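Alpha-L-arabinosidase (Xanthomonas axonopodis pv. citri, PDB 6D25) probably hydrolyses terminal alpha-L-arabinofuranosyl groups from arabinoxylans, including internally di-substituted ones, as a trimeric GH51 arabinofuranosidase. Local coordinates at residues A[45-50]-A[194-199]; A[320-325]-A[357-362]. All blocks are in the same frame, centred on the assembly; numbering follows the deposited sequence.

Contact 1: residues A[45-50]-A[194-199]; sequences SRQLFG and VPYFGV
At the N-terminal end of the eight-stranded parallel barrel, Gln47, from the turn before the first strand, reaches over to Tyr196, which opens the fourth strand. The bent side chain of Gln47 (chi2 -56°) brings its amide beside the phenol tip: Gln47 CD lies 3.4 Å from Tyr196 OH, and Gln47 CG is 3.6 Å from the same oxygen. Amide and ring planes are turned 56° apart. Although Gln47 NE2 stands 3.3 Å from Tyr196 OH, the angle is too poor for a hydrogen bond. The polar ends are paired elsewhere: Gln47 OE1 with Asn93 at the start of the second strand, Tyr196 OH with Gln149 at the start of the third. Gln47 NE2 sits 3.2 Å above the plane of the Arg46 guanidinium, toward its rim, while Pro195 CB is placed over the centre of one face of the Tyr196 ring. Ser45 OG accepts from Gln47 N at 3.0 Å, an ST turn opening segment 45-50. Across the barrel floor, then, the two residues meet by van der Waals contact, each hydrogen-bonded to a partner on an intervening strand, which probably helps to fix its rotation.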
loop_
_atom_site.group_PDB
_atom_site.type_symbol
_atom_site.label_atom_id
_atom_site.label_comp_id
_atom_site.label_asym_id
_atom_site.label_seq_id
_atom_site.Cartn_x
_atom_site.Cartn_y
_atom_site.Cartn_z
ATOM N N SER A 45 11.772 16.129 -30.437
ATOM C CA SER A 45 10.641 16.682 -29.712
ATOM C C SER A 45 11.051 17.958 -28.981
ATOM O O SER A 45 12.061 17.996 -28.286
ATOM C CB SER A 45 10.025 15.703 -28.733
ATOM O OG SER A 45 8.972 16.328 -28.015
ATOM N N ARG A 46 10.173 18.951 -29.054
ATOM C CA ARG A 46 10.385 20.137 -28.229
ATOM C C ARG A 46 10.438 19.775 -26.742
ATOM O O ARG A 46 11.038 20.527 -25.986
ATOM C CB ARG A 46 9.314 21.198 -28.470
ATOM C CG ARG A 46 7.905 20.857 -28.001
ATOM C CD ARG A 46 6.974 22.016 -28.357
ATOM N NE ARG A 46 5.642 21.805 -27.766
ATOM C CZ ARG A 46 4.685 21.049 -28.255
ATOM N NH1 ARG A 46 4.848 20.426 -29.430
ATOM N NH2 ARG A 46 3.548 21.000 -27.568
ATOM N N GLN A 47 9.842 18.667 -26.328
ATOM C CA GLN A 47 9.780 18.322 -24.906
ATOM C C GLN A 47 11.159 17.888 -24.386
ATOM O O GLN A 47 11.325 17.714 -23.185
ATOM C CB GLN A 47 8.766 17.209 -24.644
ATOM C CG GLN A 47 7.376 17.451 -25.207
ATOM C CD GLN A 47 6.728 18.731 -24.746
ATOM O OE1 GLN A 47 7.063 19.258 -23.701
ATOM N NE2 GLN A 47 5.769 19.208 -25.528
ATOM N N LEU A 48 12.157 17.750 -25.273
ATOM C CA LEU A 48 13.530 17.538 -24.826
ATOM C C LEU A 48 14.071 18.755 -24.059
ATOM O O LEU A 48 15.092 18.646 -23.369
ATOM C CB LEU A 48 14.404 17.250 -26.063
ATOM C CG LEU A 48 14.161 15.901 -26.743
ATOM C CD1 LEU A 48 15.085 15.744 -27.932
ATOM C CD2 LEU A 48 14.324 14.746 -25.773
ATOM N N PHE A 49 13.411 19.885 -24.159
ATOM C CA PHE A 49 13.833 21.135 -23.512
ATOM C C PHE A 49 12.982 21.427 -22.271
ATOM O O PHE A 49 12.862 22.595 -21.875
ATOM C CB PHE A 49 13.755 22.270 -24.547
ATOM C CG PHE A 49 14.701 22.009 -25.696
ATOM C CD1 PHE A 49 16.054 22.236 -25.545
ATOM C CD2 PHE A 49 14.267 21.391 -26.852
ATOM C CE1 PHE A 49 16.953 21.901 -26.561
ATOM C CE2 PHE A 49 15.141 21.123 -27.891
ATOM C CZ PHE A 49 16.500 21.334 -27.727
ATOM N N GLY A 50 12.429 20.388 -21.658
ATOM C CA GLY A 50 11.630 20.546 -20.451
ATOM C C GLY A 50 12.425 21.106 -19.285
ATOM O O GLY A 50 13.692 20.979 -19.195
ATOM N N VAL A 194 -3.736 18.777 -18.431
ATOM C CA VAL A 194 -2.704 18.025 -17.734
ATOM C C VAL A 194 -2.182 16.926 -18.668
ATOM O O VAL A 194 -2.593 15.760 -18.581
ATOM C CB VAL A 194 -3.208 17.452 -16.395
ATOM C CG1 VAL A 194 -2.084 16.721 -15.672
ATOM C CG2 VAL A 194 -3.781 18.550 -15.493
ATOM N N PRO A 195 -1.253 17.292 -19.542
ATOM C CA PRO A 195 -0.882 16.348 -20.580
ATOM C C PRO A 195 0.063 15.230 -20.116
ATOM O O PRO A 195 0.058 14.162 -20.747
ATOM C CB PRO A 195 -0.215 17.177 -21.675
ATOM C CG PRO A 195 0.286 18.393 -20.918
ATOM C CD PRO A 195 -0.820 18.650 -19.891
ATOM N N TYR A 196 0.830 15.451 -19.048
ATOM C CA TYR A 196 1.772 14.480 -18.525
ATOM C C TYR A 196 1.579 14.362 -17.018
ATOM O O TYR A 196 1.464 15.365 -16.324
ATOM C CB TYR A 196 3.221 14.869 -18.831
ATOM C CG TYR A 196 3.447 15.386 -20.233
ATOM C CD1 TYR A 196 3.468 14.536 -21.326
ATOM C CD2 TYR A 196 3.626 16.724 -20.464
ATOM C CE1 TYR A 196 3.646 15.009 -22.621
ATOM C CE2 TYR A 196 3.839 17.215 -21.740
ATOM C CZ TYR A 196 3.838 16.363 -22.836
ATOM O OH TYR A 196 3.979 16.888 -24.095
ATOM N N PHE A 197 1.586 13.138 -16.536
ATOM C CA PHE A 197 1.371 12.865 -15.117
ATOM C C PHE A 197 2.353 11.765 -14.687
ATOM O O PHE A 197 2.300 10.635 -15.217
ATOM C CB PHE A 197 -0.071 12.414 -14.859
ATOM C CG PHE A 197 -0.481 12.502 -13.417
ATOM C CD1 PHE A 197 -0.061 11.566 -12.507
ATOM C CD2 PHE A 197 -1.254 13.561 -12.974
ATOM C CE1 PHE A 197 -0.431 11.649 -11.168
ATOM C CE2 PHE A 197 -1.606 13.684 -11.636
ATOM C CZ PHE A 197 -1.170 12.744 -10.737
ATOM N N GLY A 198 3.269 12.129 -13.802
ATOM C CA GLY A 198 4.269 11.191 -13.243
ATOM C C GLY A 198 3.686 10.371 -12.105
ATOM O O GLY A 198 3.151 10.914 -11.126
ATOM N N VAL A 199 3.771 9.072 -12.226
ATOM C CA VAL A 199 3.202 8.160 -11.231
ATOM C C VAL A 199 4.319 7.658 -10.327
ATOM O O VAL A 199 4.728 6.487 -10.397
ATOM C CB VAL A 199 2.391 7.040 -11.888
ATOM C CG1 VAL A 199 1.648 6.225 -10.858
ATOM C CG2 VAL A 199 1.399 7.591 -12.892
#

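Contact 2: residues A[320-325]-A[357-362]; sequences LVVDEW and DIFSQH
Phe359 leans off its helix toward Val322 and Trp325, and its side chain can be followed outward from CB. CG stands anti to the carbonyl carbon (chi1 -60°), which swings the ring toward the strand. On one flank, Phe359 CE1 meets Val322 CG2 at 4.2 Å, a loose apolar contact. This is part of a beta-alpha-beta crossover in the barrel: strand 319-325 leads into helix 346-361, which packs outside the sheet and returns the chain to the neighbouring parallel strand 366-371, where Ala369 also touches Phe359. Glu324, just before Trp325, is salt-bridged to Arg95, bonded to a glycerol and close to Glu202, consistent with the paired acids at the ends of the fourth and seventh strands in this glycosidase clan. On the other flank, Phe359 CE2 comes within 3.8 Å of Trp325 CE2, which lies at the phenyl edge and in its plane. Last is CZ, 3.8 Å above the indole and offset toward its rim; its nearest indole atom is Trp325 NE1, at 3.9 Å. The rings form an edge-to-face stack, Phe359 supplying the edge and the five-membered ring of Trp325 the face, with centroids 5.0 Å apart and planes at 85°. Met298 touches both Val322 and Trp325.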
loop_
_atom_site.group_PDB
_atom_site.type_symbol
_atom_site.label_atom_id
_atom_site.label_comp_id
_atom_site.label_asym_id
_atom_site.label_seq_id
_atom_site.Cartn_x
_atom_site.Cartn_y
_atom_site.Cartn_z
ATOM N N LEU A 320 11.257 7.188 -23.668
ATOM C CA LEU A 320 12.216 7.330 -22.601
ATOM C C LEU A 320 12.271 8.821 -22.260
ATOM O O LEU A 320 12.410 9.685 -23.136
ATOM C CB LEU A 320 13.577 6.788 -23.048
ATOM C CG LEU A 320 14.698 6.778 -22.018
ATOM C CD1 LEU A 320 14.308 6.024 -20.746
ATOM C CD2 LEU A 320 15.899 6.125 -22.650
ATOM N N VAL A 321 12.064 9.098 -20.981
ATOM C CA VAL A 321 11.856 10.434 -20.474
ATOM C C VAL A 321 13.037 10.741 -19.533
ATOM O O VAL A 321 13.139 10.135 -18.465
ATOM C CB VAL A 321 10.513 10.529 -19.738
ATOM C CG1 VAL A 321 10.311 11.868 -19.081
ATOM C CG2 VAL A 321 9.348 10.212 -20.685
ATOM N N VAL A 322 13.943 11.629 -19.925
ATOM C CA VAL A 322 15.094 11.869 -19.083
ATOM C C VAL A 322 14.697 12.988 -18.136
ATOM O O VAL A 322 15.044 14.143 -18.399
ATOM C CB VAL A 322 16.340 12.237 -19.899
ATOM C CG1 VAL A 322 17.586 12.430 -19.012
ATOM C CG2 VAL A 322 16.623 11.178 -20.943
ATOM N N ASP A 323 13.981 12.692 -17.052
ATOM C CA ASP A 323 13.336 13.881 -16.440
ATOM C C ASP A 323 14.145 14.415 -15.256
ATOM O O ASP A 323 13.671 15.336 -14.604
ATOM C CB ASP A 323 11.851 13.677 -16.177
ATOM C CG ASP A 323 11.619 12.532 -15.242
ATOM O OD1 ASP A 323 12.642 11.947 -14.852
ATOM O OD2 ASP A 323 10.442 12.274 -14.917
ATOM N N GLU A 324 15.376 13.927 -15.068
ATOM C CA GLU A 324 16.387 14.695 -14.299
ATOM C C GLU A 324 17.745 14.477 -14.954
ATOM O O GLU A 324 18.172 13.341 -15.094
ATOM C CB GLU A 324 16.453 14.295 -12.811
ATOM C CG GLU A 324 15.118 14.412 -12.110
ATOM C CD GLU A 324 15.074 13.949 -10.660
ATOM O OE1 GLU A 324 16.166 13.740 -10.103
ATOM O OE2 GLU A 324 13.937 13.783 -10.129
ATOM N N TRP A 325 18.387 15.571 -15.341
ATOM C CA TRP A 325 19.764 15.584 -15.782
ATOM C C TRP A 325 20.380 16.949 -15.452
ATOM O O TRP A 325 19.651 17.881 -15.126
ATOM C CB TRP A 325 19.869 15.259 -17.276
ATOM C CG TRP A 325 19.279 16.301 -18.175
ATOM C CD1 TRP A 325 17.965 16.421 -18.523
ATOM C CD2 TRP A 325 19.970 17.362 -18.863
ATOM N NE1 TRP A 325 17.776 17.503 -19.338
ATOM C CE2 TRP A 325 18.991 18.080 -19.596
ATOM C CE3 TRP A 325 21.297 17.792 -18.922
ATOM C CZ2 TRP A 325 19.314 19.197 -20.371
ATOM C CZ3 TRP A 325 21.616 18.870 -19.715
ATOM C CH2 TRP A 325 20.641 19.571 -20.429
ATOM N N ASP A 357 22.796 17.463 -27.935
ATOM C CA ASP A 357 23.320 16.703 -29.074
ATOM C C ASP A 357 22.919 15.233 -28.912
ATOM O O ASP A 357 22.373 14.611 -29.836
ATOM C CB ASP A 357 24.836 16.838 -29.196
ATOM C CG ASP A 357 25.379 18.217 -29.577
ATOM O OD1 ASP A 357 24.567 19.106 -30.021
ATOM O OD2 ASP A 357 26.655 18.415 -29.415
ATOM N N ILE A 358 23.166 14.692 -27.710
ATOM C CA ILE A 358 22.933 13.270 -27.465
ATOM C C ILE A 358 21.436 12.939 -27.572
ATOM O O ILE A 358 21.027 11.964 -28.215
ATOM C CB ILE A 358 23.544 12.869 -26.123
ATOM C CG1 ILE A 358 25.073 12.834 -26.184
ATOM C CG2 ILE A 358 22.968 11.535 -25.613
ATOM C CD1 ILE A 358 25.712 12.836 -24.798
ATOM N N PHE A 359 20.593 13.741 -26.933
ATOM C CA PHE A 359 19.150 13.470 -26.983
ATOM C C PHE A 359 18.670 13.466 -28.433
ATOM O O PHE A 359 17.849 12.580 -28.827
ATOM C CB PHE A 359 18.343 14.519 -26.225
ATOM C CG PHE A 359 18.630 14.685 -24.759
ATOM C CD1 PHE A 359 19.105 13.649 -23.996
ATOM C CD2 PHE A 359 18.320 15.877 -24.117
ATOM C CE1 PHE A 359 19.368 13.810 -22.636
ATOM C CE2 PHE A 359 18.545 16.036 -22.765
ATOM C CZ PHE A 359 19.087 15.013 -22.033
ATOM N N SER A 360 19.155 14.432 -29.223
ATOM C CA SER A 360 18.685 14.565 -30.596
ATOM C C SER A 360 19.130 13.366 -31.453
ATOM O O SER A 360 18.468 13.052 -32.472
ATOM C CB SER A 360 19.127 15.890 -31.175
ATOM O OG SER A 360 20.479 15.865 -31.608
ATOM N N GLN A 361 20.220 12.677 -31.060
ATOM C CA GLN A 361 20.694 11.480 -31.748
ATOM C C GLN A 361 19.822 10.258 -31.406
ATOM O O GLN A 361 19.964 9.202 -32.043
ATOM C CB GLN A 361 22.141 11.129 -31.370
ATOM C CG GLN A 361 23.161 12.187 -31.678
ATOM C CD GLN A 361 22.961 12.742 -33.071
ATOM O OE1 GLN A 361 23.195 12.029 -34.066
ATOM N NE2 GLN A 361 22.452 13.986 -33.139
ATOM N N HIS A 362 18.978 10.354 -30.368
ATOM C CA HIS A 362 18.154 9.231 -29.900
ATOM C C HIS A 362 16.690 9.629 -29.968
ATOM O O HIS A 362 15.881 9.147 -29.157
ATOM C CB HIS A 362 18.566 8.844 -28.465
ATOM C CG HIS A 362 19.935 8.250 -28.399
ATOM N ND1 HIS A 362 20.140 6.912 -28.635
ATOM C CD2 HIS A 362 21.136 8.799 -28.123
ATOM C CE1 HIS A 362 21.440 6.644 -28.544
ATOM N NE2 HIS A 362 22.087 7.796 -28.217
#

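Both contacts belong to the same barrel, their centres about 12 Å apart, but they work on different layers of it. Contact 1 is partly buried and spans the N-terminal end of the barrel, joining the approach to the first strand with the fourth; contact 2 is fully buried and ties the seventh strand to the helix that follows it. Strand 366-371 lies next to both: Met368 touches Gln47 and Tyr196, while Ala369 touches Phe359. The chemistry follows the position. Polar groups in contact 1 are held through neighbouring strands, whereas contact 2 is wholly apolar and aromatic between strand and helix. Leu48, beside Gln47 in sequence, joins them by packing, with Leu48 CD1 3.9 Å from Phe359 CB.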